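Local coordinates for protein truncated hemoglobin 4 (Chlamydomonas reinhardtii, PDB 6BME) that binds heme through its truncated (2-on-2) globin domain, with histidine and lysine as axial iron ligands, and may bind oxygen, at residues Y52-V66 / E106-F118. Residues are numbered along the deposited sequence; the frame is centred on the assembly and turned at random.
With HEM (protoporphyrin IX containing Fe), chain C; SO4 (sulfate ion), chain D.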
ATOM      1  N   TYR A  52       6.978   4.510   1.469  1.00 19.64           N
ATOM      2  CA  TYR A  52       7.220   3.675   2.644  1.00 16.68           C
ATOM      3  C   TYR A  52       7.856   2.342   2.266  1.00 14.11           C
ATOM      4  O   TYR A  52       8.807   1.891   2.917  1.00 17.92           O
ATOM      5  CB  TYR A  52       5.906   3.440   3.398  1.00 12.93           C
ATOM      6  CG  TYR A  52       6.088   2.668   4.683  1.00 16.68           C
ATOM      7  CD1 TYR A  52       6.596   3.285   5.821  1.00 16.98           C
ATOM      8  CD2 TYR A  52       5.761   1.317   4.757  1.00 21.70           C
ATOM      9  CE1 TYR A  52       6.774   2.576   7.000  1.00 18.60           C
ATOM     10  CE2 TYR A  52       5.934   0.603   5.933  1.00 19.78           C
ATOM     11  CZ  TYR A  52       6.437   1.239   7.047  1.00 18.45           C
ATOM     12  OH  TYR A  52       6.609   0.531   8.211  1.00 19.63           O
ATOM     13  N   ALA A  53       7.351   1.701   1.213  1.00 13.55           N
ATOM     14  CA  ALA A  53       7.921   0.425   0.788  1.00 17.90           C
ATOM     15  C   ALA A  53       9.420   0.537   0.506  1.00 22.62           C
ATOM     16  O   ALA A  53      10.159  -0.444   0.661  1.00 18.46           O
ATOM     17  CB  ALA A  53       7.174  -0.098  -0.442  1.00 18.92           C
ATOM     18  N   PHE A  54       9.895   1.719   0.119  1.00 18.52           N
ATOM     19  CA  PHE A  54      11.303   1.903  -0.207  1.00 20.08           C
ATOM     20  C   PHE A  54      12.032   2.782   0.798  1.00 24.51           C
ATOM     21  O   PHE A  54      13.068   3.363   0.463  1.00 21.27           O
ATOM     22  CB  PHE A  54      11.434   2.457  -1.621  1.00 22.85           C
ATOM     23  CG  PHE A  54      11.058   1.455  -2.654  1.00 23.90           C
ATOM     24  CD1 PHE A  54      11.880   0.364  -2.887  1.00 22.66           C
ATOM     25  CD2 PHE A  54       9.856   1.554  -3.338  1.00 21.61           C
ATOM     26  CE1 PHE A  54      11.532  -0.590  -3.807  1.00 20.86           C
ATOM     27  CE2 PHE A  54       9.502   0.599  -4.270  1.00 19.04           C
ATOM     28  CZ  PHE A  54      10.347  -0.471  -4.507  1.00 20.38           C
ATOM     29  N   GLY A  55      11.520   2.871   2.024  1.00 21.50           N
ATOM     30  CA  GLY A  55      12.202   3.595   3.086  1.00 25.90           C
ATOM     31  C   GLY A  55      12.418   5.067   2.815  1.00 26.53           C
ATOM     32  O   GLY A  55      13.379   5.650   3.332  1.00 23.81           O
ATOM     33  N   ALA A  56      11.542   5.697   2.032  1.00 24.85           N
ATOM     34  CA  ALA A  56      11.667   7.110   1.711  1.00 25.49           C
ATOM     35  C   ALA A  56      10.778   8.004   2.571  1.00 24.23           C
ATOM     36  O   ALA A  56      10.786   9.221   2.380  1.00 24.39           O
ATOM     37  CB  ALA A  56      11.361   7.352   0.229  1.00 22.40           C
ATOM     38  N   THR A  57      10.016   7.445   3.502  1.00 20.48           N
ATOM     39  CA  THR A  57       9.262   8.261   4.441  1.00 20.55           C
ATOM     40  C   THR A  57      10.113   8.543   5.679  1.00 25.72           C
ATOM     41  O   THR A  57      11.055   7.813   5.993  1.00 24.12           O
ATOM     42  CB  THR A  57       7.959   7.576   4.857  1.00 21.20           C
ATOM     43  OG1 THR A  57       8.264   6.349   5.516  1.00 24.40           O
ATOM     44  CG2 THR A  57       7.074   7.279   3.660  1.00 21.20           C
ATOM     45  N   THR A  58       9.763   9.609   6.395  1.00 30.64           N
ATOM     46  CA  THR A  58      10.484   9.958   7.614  1.00 36.94           C
ATOM     47  C   THR A  58       9.617   9.986   8.868  1.00 35.11           C
ATOM     48  O   THR A  58      10.136   9.729   9.958  1.00 36.39           O
ATOM     49  CB  THR A  58      11.183  11.322   7.459  1.00 39.25           C
ATOM     50  OG1 THR A  58      10.213  12.339   7.187  1.00 41.82           O
ATOM     51  CG2 THR A  58      12.176  11.273   6.316  1.00 40.31           C
ATOM     52  N   HIS A  59       8.318  10.263   8.753  1.00 27.28           N
ATOM     53  CA  HIS A  59       7.453  10.377   9.923  1.00 31.37           C
ATOM     54  C   HIS A  59       6.301   9.381   9.881  1.00 25.08           C
ATOM     55  O   HIS A  59       5.199   9.671  10.350  1.00 19.29           O
ATOM     56  CB  HIS A  59       6.925  11.801  10.058  1.00 31.44           C
ATOM     57  CG  HIS A  59       8.007  12.828  10.144  1.00 39.71           C
ATOM     58  ND1 HIS A  59       8.433  13.551   9.050  1.00 43.74           N
ATOM     59  CD2 HIS A  59       8.767  13.235  11.187  1.00 41.30           C
ATOM     60  CE1 HIS A  59       9.400  14.373   9.421  1.00 43.62           C
ATOM     61  NE2 HIS A  59       9.623  14.200  10.712  1.00 44.06           N
ATOM     62  N   TYR A  60       6.541   8.199   9.327  1.00 21.30           N
ATOM     63  CA  TYR A  60       5.486   7.218   9.129  1.00 18.29           C
ATOM     64  C   TYR A  60       5.970   5.872   9.643  1.00 18.31           C
ATOM     65  O   TYR A  60       6.927   5.309   9.103  1.00 21.34           O
ATOM     66  CB  TYR A  60       5.104   7.135   7.651  1.00 17.46           C
ATOM     67  CG  TYR A  60       3.804   6.429   7.414  1.00 14.77           C
ATOM     68  CD1 TYR A  60       2.612   6.954   7.892  1.00 15.54           C
ATOM     69  CD2 TYR A  60       3.764   5.240   6.712  1.00 15.82           C
ATOM     70  CE1 TYR A  60       1.430   6.325   7.671  1.00 14.16           C
ATOM     71  CE2 TYR A  60       2.586   4.606   6.478  1.00 13.20           C
ATOM     72  CZ  TYR A  60       1.423   5.142   6.963  1.00 16.61           C
ATOM     73  OH  TYR A  60       0.252   4.486   6.740  1.00 18.08           O
ATOM     74  N   HIS A  61       5.322   5.364  10.688  1.00 15.13           N
ATOM     75  CA  HIS A  61       5.759   4.141  11.343  1.00 15.35           C
ATOM     76  C   HIS A  61       4.557   3.235  11.577  1.00 14.21           C
ATOM     77  O   HIS A  61       3.414   3.595  11.279  1.00 13.94           O
ATOM     78  CB  HIS A  61       6.483   4.460  12.656  1.00 23.73           C
ATOM     79  CG  HIS A  61       7.587   5.457  12.500  1.00 23.22           C
ATOM     80  ND1 HIS A  61       8.768   5.166  11.850  1.00 28.71           N
ATOM     81  CD2 HIS A  61       7.684   6.748  12.896  1.00 25.51           C
ATOM     82  CE1 HIS A  61       9.550   6.231  11.860  1.00 30.87           C
ATOM     83  NE2 HIS A  61       8.916   7.205  12.488  1.00 32.59           N
ATOM     84  N   GLY A  62       4.825   2.040  12.113  1.00 16.73           N
ATOM     85  CA  GLY A  62       3.761   1.061  12.293  1.00 13.49           C
ATOM     86  C   GLY A  62       2.574   1.608  13.063  1.00 13.17           C
ATOM     87  O   GLY A  62       1.422   1.349  12.714  1.00 13.40           O
ATOM     88  N   LYS A  63       2.835   2.400  14.102  1.00 14.17           N
ATOM     89  CA  LYS A  63       1.724   2.952  14.869  1.00 17.12           C
ATOM     90  C   LYS A  63       0.862   3.881  14.015  1.00 13.24           C
ATOM     91  O   LYS A  63      -0.364   3.910  14.176  1.00 15.35           O
ATOM     92  CB  LYS A  63       2.254   3.664  16.119  1.00 19.55           C
ATOM     93  CG  LYS A  63       3.229   4.803  15.854  1.00 22.57           C
ATOM     94  CD  LYS A  63       4.015   5.163  17.120  1.00 29.55           C
ATOM     95  CE  LYS A  63       4.944   6.341  16.881  1.00 34.72           C
ATOM     96  NZ  LYS A  63       5.545   6.836  18.152  1.00 38.80           N
ATOM     97  N   ASP A  64       1.471   4.616  13.081  1.00 14.43           N
ATOM     98  CA  ASP A  64       0.687   5.455  12.179  1.00 14.10           C
ATOM     99  C   ASP A  64      -0.138   4.607  11.218  1.00 13.34           C
ATOM    100  O   ASP A  64      -1.282   4.956  10.894  1.00 12.72           O
ATOM    101  CB  ASP A  64       1.609   6.411  11.418  1.00 13.36           C
ATOM    102  CG  ASP A  64       2.502   7.211  12.345  1.00 18.98           C
ATOM    103  OD1 ASP A  64       1.983   8.068  13.087  1.00 18.92           O
ATOM    104  OD2 ASP A  64       3.724   6.972  12.351  1.00 19.45           O
ATOM    105  N   ILE A  65       0.417   3.483  10.758  1.00 11.18           N
ATOM    106  CA  ILE A  65      -0.357   2.584   9.907  1.00 15.17           C
ATOM    107  C   ILE A  65      -1.579   2.069  10.659  1.00 12.38           C
ATOM    108  O   ILE A  65      -2.685   2.012  10.106  1.00 11.40           O
ATOM    109  CB  ILE A  65       0.521   1.427   9.402  1.00 13.12           C
ATOM    110  CG1 ILE A  65       1.637   1.970   8.503  1.00 13.76           C
ATOM    111  CG2 ILE A  65      -0.345   0.403   8.662  1.00 13.34           C
ATOM    112  CD1 ILE A  65       2.739   0.991   8.231  1.00 12.79           C
ATOM    113  N   VAL A  66      -1.406   1.698  11.932  1.00 10.28           N
ATOM    114  CA  VAL A  66      -2.547   1.203  12.702  1.00 11.71           C
ATOM    115  C   VAL A  66      -3.585   2.303  12.885  1.00 10.01           C
ATOM    116  O   VAL A  66      -4.779   2.099  12.635  1.00 14.13           O
ATOM    117  CB  VAL A  66      -2.099   0.635  14.056  1.00 13.15           C
ATOM    118  CG1 VAL A  66      -3.322   0.135  14.797  1.00 13.90           C
ATOM    119  CG2 VAL A  66      -1.108  -0.503  13.858  1.00 11.64           C
ATOM    120  N   GLU A 106      13.238  -5.871  -1.580  1.00 19.53           N
ATOM    121  CA  GLU A 106      13.272  -4.870  -0.523  1.00 19.29           C
ATOM    122  C   GLU A 106      11.859  -4.427  -0.156  1.00 20.61           C
ATOM    123  O   GLU A 106      11.494  -4.380   1.024  1.00 17.78           O
ATOM    124  CB  GLU A 106      14.131  -3.681  -0.967  1.00 20.14           C
ATOM    125  CG  GLU A 106      13.971  -2.463  -0.080  1.00 25.36           C
ATOM    126  CD  GLU A 106      14.808  -1.270  -0.534  1.00 30.84           C
ATOM    127  OE1 GLU A 106      15.647  -1.424  -1.458  1.00 29.43           O
ATOM    128  OE2 GLU A 106      14.618  -0.180   0.049  1.00 26.79           O
ATOM    129  N   ALA A 107      11.044  -4.122  -1.167  1.00 16.80           N
ATOM    130  CA  ALA A 107       9.662  -3.724  -0.916  1.00 21.63           C
ATOM    131  C   ALA A 107       8.889  -4.839  -0.222  1.00 18.87           C
ATOM    132  O   ALA A 107       8.142  -4.591   0.734  1.00 17.24           O
ATOM    133  CB  ALA A 107       8.988  -3.337  -2.235  1.00 16.29           C
ATOM    134  N   ALA A 108       9.071  -6.079  -0.680  1.00 15.17           N
ATOM    135  CA  ALA A 108       8.389  -7.213  -0.074  1.00 15.53           C
ATOM    136  C   ALA A 108       8.750  -7.352   1.398  1.00 16.66           C
ATOM    137  O   ALA A 108       7.871  -7.583   2.236  1.00 17.62           O
ATOM    138  CB  ALA A 108       8.732  -8.495  -0.834  1.00 15.60           C
ATOM    139  N   GLY A 109      10.036  -7.220   1.732  1.00 16.38           N
ATOM    140  CA  GLY A 109      10.437  -7.303   3.127  1.00 21.26           C
ATOM    141  C   GLY A 109       9.733  -6.276   3.995  1.00 25.29           C
ATOM    142  O   GLY A 109       9.293  -6.582   5.109  1.00 15.95           O
ATOM    143  N   VAL A 110       9.597  -5.049   3.490  1.00 15.58           N
ATOM    144  CA  VAL A 110       8.890  -4.016   4.244  1.00 15.09           C
ATOM    145  C   VAL A 110       7.439  -4.420   4.457  1.00 13.58           C
ATOM    146  O   VAL A 110       6.923  -4.394   5.584  1.00 13.35           O
ATOM    147  CB  VAL A 110       8.998  -2.661   3.523  1.00 14.72           C
ATOM    148  CG1 VAL A 110       8.084  -1.634   4.182  1.00 20.92           C
ATOM    149  CG2 VAL A 110      10.450  -2.180   3.519  1.00 16.14           C
ATOM    150  N   LEU A 111       6.763  -4.816   3.373  1.00 16.03           N
ATOM    151  CA  LEU A 111       5.343  -5.159   3.453  1.00 13.99           C
ATOM    152  C   LEU A 111       5.105  -6.334   4.390  1.00 14.35           C
ATOM    153  O   LEU A 111       4.177  -6.313   5.211  1.00 14.00           O
ATOM    154  CB  LEU A 111       4.810  -5.471   2.055  1.00 13.63           C
ATOM    155  CG  LEU A 111       4.831  -4.279   1.102  1.00 15.39           C
ATOM    156  CD1 LEU A 111       4.323  -4.661  -0.288  1.00 19.38           C
ATOM    157  CD2 LEU A 111       4.035  -3.111   1.683  1.00 16.06           C
ATOM    158  N   ILE A 112       5.923  -7.382   4.263  1.00 13.98           N
ATOM    159  CA  ILE A 112       5.828  -8.513   5.181  1.00 15.96           C
ATOM    160  C   ILE A 112       5.988  -8.036   6.619  1.00 17.23           C
ATOM    161  O   ILE A 112       5.302  -8.516   7.531  1.00 19.27           O
ATOM    162  CB  ILE A 112       6.870  -9.585   4.809  1.00 18.49           C
ATOM    163  CG1 ILE A 112       6.544 -10.222   3.453  1.00 22.89           C
ATOM    164  CG2 ILE A 112       6.964 -10.662   5.887  1.00 23.18           C
ATOM    165  CD1 ILE A 112       5.201 -10.917   3.404  1.00 25.92           C
ATOM    166  N   GLY A 113       6.873  -7.062   6.839  1.00 18.15           N
ATOM    167  CA  GLY A 113       7.100  -6.552   8.182  1.00 20.88           C
ATOM    168  C   GLY A 113       5.881  -5.916   8.824  1.00 19.25           C
ATOM    169  O   GLY A 113       5.728  -5.968  10.046  1.00 18.98           O
ATOM    170  N   VAL A 114       4.995  -5.309   8.024  1.00 14.44           N
ATOM    171  CA  VAL A 114       3.823  -4.641   8.585  1.00 11.77           C
ATOM    172  C   VAL A 114       2.545  -5.461   8.446  1.00 12.30           C
ATOM    173  O   VAL A 114       1.501  -5.053   8.989  1.00 14.67           O
ATOM    174  CB  VAL A 114       3.626  -3.237   7.970  1.00 17.46           C
ATOM    175  CG1 VAL A 114       4.740  -2.327   8.421  1.00 20.60           C
ATOM    176  CG2 VAL A 114       3.584  -3.310   6.449  1.00 15.02           C
ATOM    177  N   ARG A 115       2.593  -6.601   7.762  1.00 12.08           N
ATOM    178  CA  ARG A 115       1.423  -7.471   7.666  1.00 11.57           C
ATOM    179  C   ARG A 115       0.774  -7.783   9.013  1.00 11.54           C
ATOM    180  O   ARG A 115      -0.464  -7.722   9.091  1.00  9.91           O
ATOM    181  CB  ARG A 115       1.812  -8.764   6.932  1.00 12.53           C
ATOM    182  CG  ARG A 115       0.649  -9.732   6.665  1.00 10.55           C
ATOM    183  CD  ARG A 115       1.102 -10.877   5.742  1.00 12.87           C
ATOM    184  NE  ARG A 115       0.001 -11.772   5.364  1.00 18.24           N
ATOM    185  CZ  ARG A 115      -0.467 -12.758   6.127  1.00 17.31           C
ATOM    186  NH1 ARG A 115       0.065 -13.003   7.322  1.00 16.01           N
ATOM    187  NH2 ARG A 115      -1.469 -13.512   5.693  1.00 17.05           N
ATOM    188  N   PRO A 116       1.509  -8.103  10.090  1.00 11.77           N
ATOM    189  CA  PRO A 116       0.839  -8.417  11.365  1.00 14.69           C
ATOM    190  C   PRO A 116      -0.061  -7.313  11.903  1.00 15.77           C
ATOM    191  O   PRO A 116      -0.937  -7.610  12.722  1.00 11.45           O
ATOM    192  CB  PRO A 116       2.015  -8.686  12.310  1.00 18.12           C
ATOM    193  CG  PRO A 116       3.072  -9.196  11.417  1.00 15.89           C
ATOM    194  CD  PRO A 116       2.954  -8.376  10.176  1.00 13.47           C
ATOM    195  N   LEU A 117       0.112  -6.059  11.477  1.00 12.93           N
ATOM    196  CA  LEU A 117      -0.774  -4.995  11.941  1.00 10.79           C
ATOM    197  C   LEU A 117      -2.148  -5.046  11.290  1.00 13.58           C
ATOM    198  O   LEU A 117      -3.031  -4.270  11.675  1.00 12.02           O
ATOM    199  CB  LEU A 117      -0.148  -3.626  11.673  1.00 13.61           C
ATOM    200  CG  LEU A 117       1.334  -3.471  12.042  1.00 14.98           C
ATOM    201  CD1 LEU A 117       1.892  -2.172  11.479  1.00 12.82           C
ATOM    202  CD2 LEU A 117       1.546  -3.560  13.549  1.00 17.97           C
ATOM    203  N   PHE A 118      -2.337  -5.908  10.298  1.00 11.57           N
ATOM    204  CA  PHE A 118      -3.625  -6.077   9.647  1.00 10.77           C
ATOM    205  C   PHE A 118      -4.296  -7.377  10.050  1.00  8.50           C
ATOM    206  O   PHE A 118      -5.276  -7.785   9.419  1.00 11.69           O
ATOM    207  CB  PHE A 118      -3.456  -5.970   8.131  1.00  7.88           C
ATOM    208  CG  PHE A 118      -3.152  -4.571   7.686  1.00 11.08           C
ATOM    209  CD1 PHE A 118      -1.856  -4.082   7.746  1.00 11.25           C
ATOM    210  CD2 PHE A 118      -4.182  -3.714   7.290  1.00  7.21           C
ATOM    211  CE1 PHE A 118      -1.565  -2.766   7.365  1.00 10.85           C
ATOM    212  CE2 PHE A 118      -3.909  -2.404   6.911  1.00  9.47           C
ATOM    213  CZ  PHE A 118      -2.592  -1.926   6.955  1.00 10.57           C
TER
HETATM  214  CHA HEM C 201      -5.180   5.314   4.207  1.00 13.75           C
HETATM  215  CHB HEM C 201      -0.767   3.431   3.624  1.00 10.50           C
HETATM  216  CHC HEM C 201      -2.784  -0.971   3.631  1.00  8.07           C
HETATM  217  CHD HEM C 201      -6.989   1.117   2.515  1.00 10.94           C
HETATM  218  C1A HEM C 201      -3.809   5.245   4.094  1.00 13.77           C
HETATM  219  C2A HEM C 201      -2.840   6.333   4.139  1.00 13.84           C
HETATM  220  C3A HEM C 201      -1.624   5.779   3.964  1.00 13.10           C
HETATM  221  C4A HEM C 201      -1.776   4.351   3.809  1.00  8.62           C
HETATM  222  CMA HEM C 201      -0.249   6.477   3.938  1.00 11.28           C
HETATM  223  CAA HEM C 201      -3.138   7.850   4.358  1.00 22.40           C
HETATM  224  CBA HEM C 201      -4.039   8.421   3.262  1.00 34.87           C
HETATM  225  CGA HEM C 201      -4.162   9.932   3.335  1.00 39.48           C
HETATM  226  O1A HEM C 201      -4.669  10.468   4.371  1.00 34.09           O
HETATM  227  O2A HEM C 201      -3.768  10.593   2.329  1.00 31.63           O
HETATM  228  C1B HEM C 201      -0.919   2.061   3.712  1.00  9.27           C
HETATM  229  C2B HEM C 201       0.120   1.084   3.964  1.00 10.14           C
HETATM  230  C3B HEM C 201      -0.459  -0.125   3.977  1.00 10.74           C
HETATM  231  C4B HEM C 201      -1.864   0.048   3.702  1.00 11.13           C
HETATM  232  CMB HEM C 201       1.614   1.400   4.213  1.00 10.96           C
HETATM  233  CAB HEM C 201       0.171  -1.524   4.183  1.00 13.05           C
HETATM  234  CBB HEM C 201       1.456  -1.801   3.962  1.00 15.27           C
HETATM  235  C1C HEM C 201      -4.084  -0.796   3.234  1.00  8.36           C
HETATM  236  C2C HEM C 201      -4.992  -1.838   2.857  1.00  8.65           C
HETATM  237  C3C HEM C 201      -6.154  -1.285   2.519  1.00  7.07           C
HETATM  238  C4C HEM C 201      -6.024   0.152   2.698  1.00  6.96           C
HETATM  239  CMC HEM C 201      -4.632  -3.340   2.825  1.00 13.02           C
HETATM  240  CAC HEM C 201      -7.387  -2.071   2.037  1.00  9.16           C
HETATM  241  CBC HEM C 201      -8.196  -1.564   1.102  1.00 16.34           C
HETATM  242  C1D HEM C 201      -6.886   2.426   2.956  1.00 12.66           C
HETATM  243  C2D HEM C 201      -7.959   3.397   3.026  1.00  8.10           C
HETATM  244  C3D HEM C 201      -7.455   4.543   3.482  1.00 10.24           C
HETATM  245  C4D HEM C 201      -6.046   4.349   3.726  1.00 11.18           C
HETATM  246  CMD HEM C 201      -9.414   3.122   2.609  1.00  9.11           C
HETATM  247  CAD HEM C 201      -8.194   5.895   3.704  1.00 14.46           C
HETATM  248  CBD HEM C 201      -8.971   5.866   5.013  1.00 22.24           C
HETATM  249  CGD HEM C 201      -9.704   7.183   5.129  1.00 23.50           C
HETATM  250  O1D HEM C 201      -9.118   8.234   4.764  1.00 22.50           O
HETATM  251  O2D HEM C 201     -10.863   7.179   5.602  1.00 27.71           O
HETATM  252  NA  HEM C 201      -3.122   4.073   3.878  1.00 10.63           N
HETATM  253  NB  HEM C 201      -2.125   1.393   3.561  1.00  8.14           N
HETATM  254  NC  HEM C 201      -4.749   0.401   3.135  1.00  9.76           N
HETATM  255  ND  HEM C 201      -5.726   3.040   3.405  1.00  7.35           N
HETATM  256 FE   HEM C 201      -3.932   2.218   3.473  1.00  7.94          FE
HETATM  257  S   SO4 D 202       6.706  11.324   5.306  1.00 26.82           S
HETATM  258  O1  SO4 D 202       8.060  11.167   4.805  1.00 24.63           O
HETATM  259  O2  SO4 D 202       6.467  12.736   5.628  1.00 30.21           O
HETATM  260  O3  SO4 D 202       6.540  10.554   6.542  1.00 25.17           O
HETATM  261  O4  SO4 D 202       5.763  10.873   4.280  1.00 27.62           O
HETATM  262  O   HOH W   1      13.021  -0.263   1.955  1.00 28.01           O
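Tyr-52 turns its phenol oxygen onto a methyl group: its OH lies 3.4 Å from Val-114 CG1, which sits at the ring edge near the ring plane, while Val-110 CG1 approaches CE2 obliquely at 3.6 Å. The ring lies alongside helix 101-114, pointing toward its Val-114 end, because a chi1 of -176° swings CG away from the backbone N. Tyr-60 CE2 sits over one face, offset toward the rim, and Tyr-52 CD1 meets the edge of the Tyr-60 ring. Cutting Tyr-52 back to an alanine removes the ring, which would probably open a gap beside Val-110 and Val-114 and take away the surface that Tyr-60 overlies. Small residues suit the place where the backbones come closest: Ala-53 CB meets Ala-107 CB at 4.1 Å. There a water donates to both Ala-53 O and Glu-106 OE2, tying the end of helix 39-53 to the other segment.

Farther along, helix 62-75 takes over. Leu-117 CD1 packs 3.8 Å from Gly-62 CA, where a side-chain carbon would be tight, so glycine suits the place. Branched Ile-65 divides its contacts: CD1 touches Val-114 CG1 (3.9 Å) and CG2 touches Phe-118 CE1 (3.6 Å). Phe-118 also reaches the heme, its CZ 3.5 Å from HEM CHC, and meets the iron ligand His-69 edge-to-face. Chiefly apolar, the contact joins three globin helices by shape and hydrophobic burial, and its inner side helps wall the heme pocket.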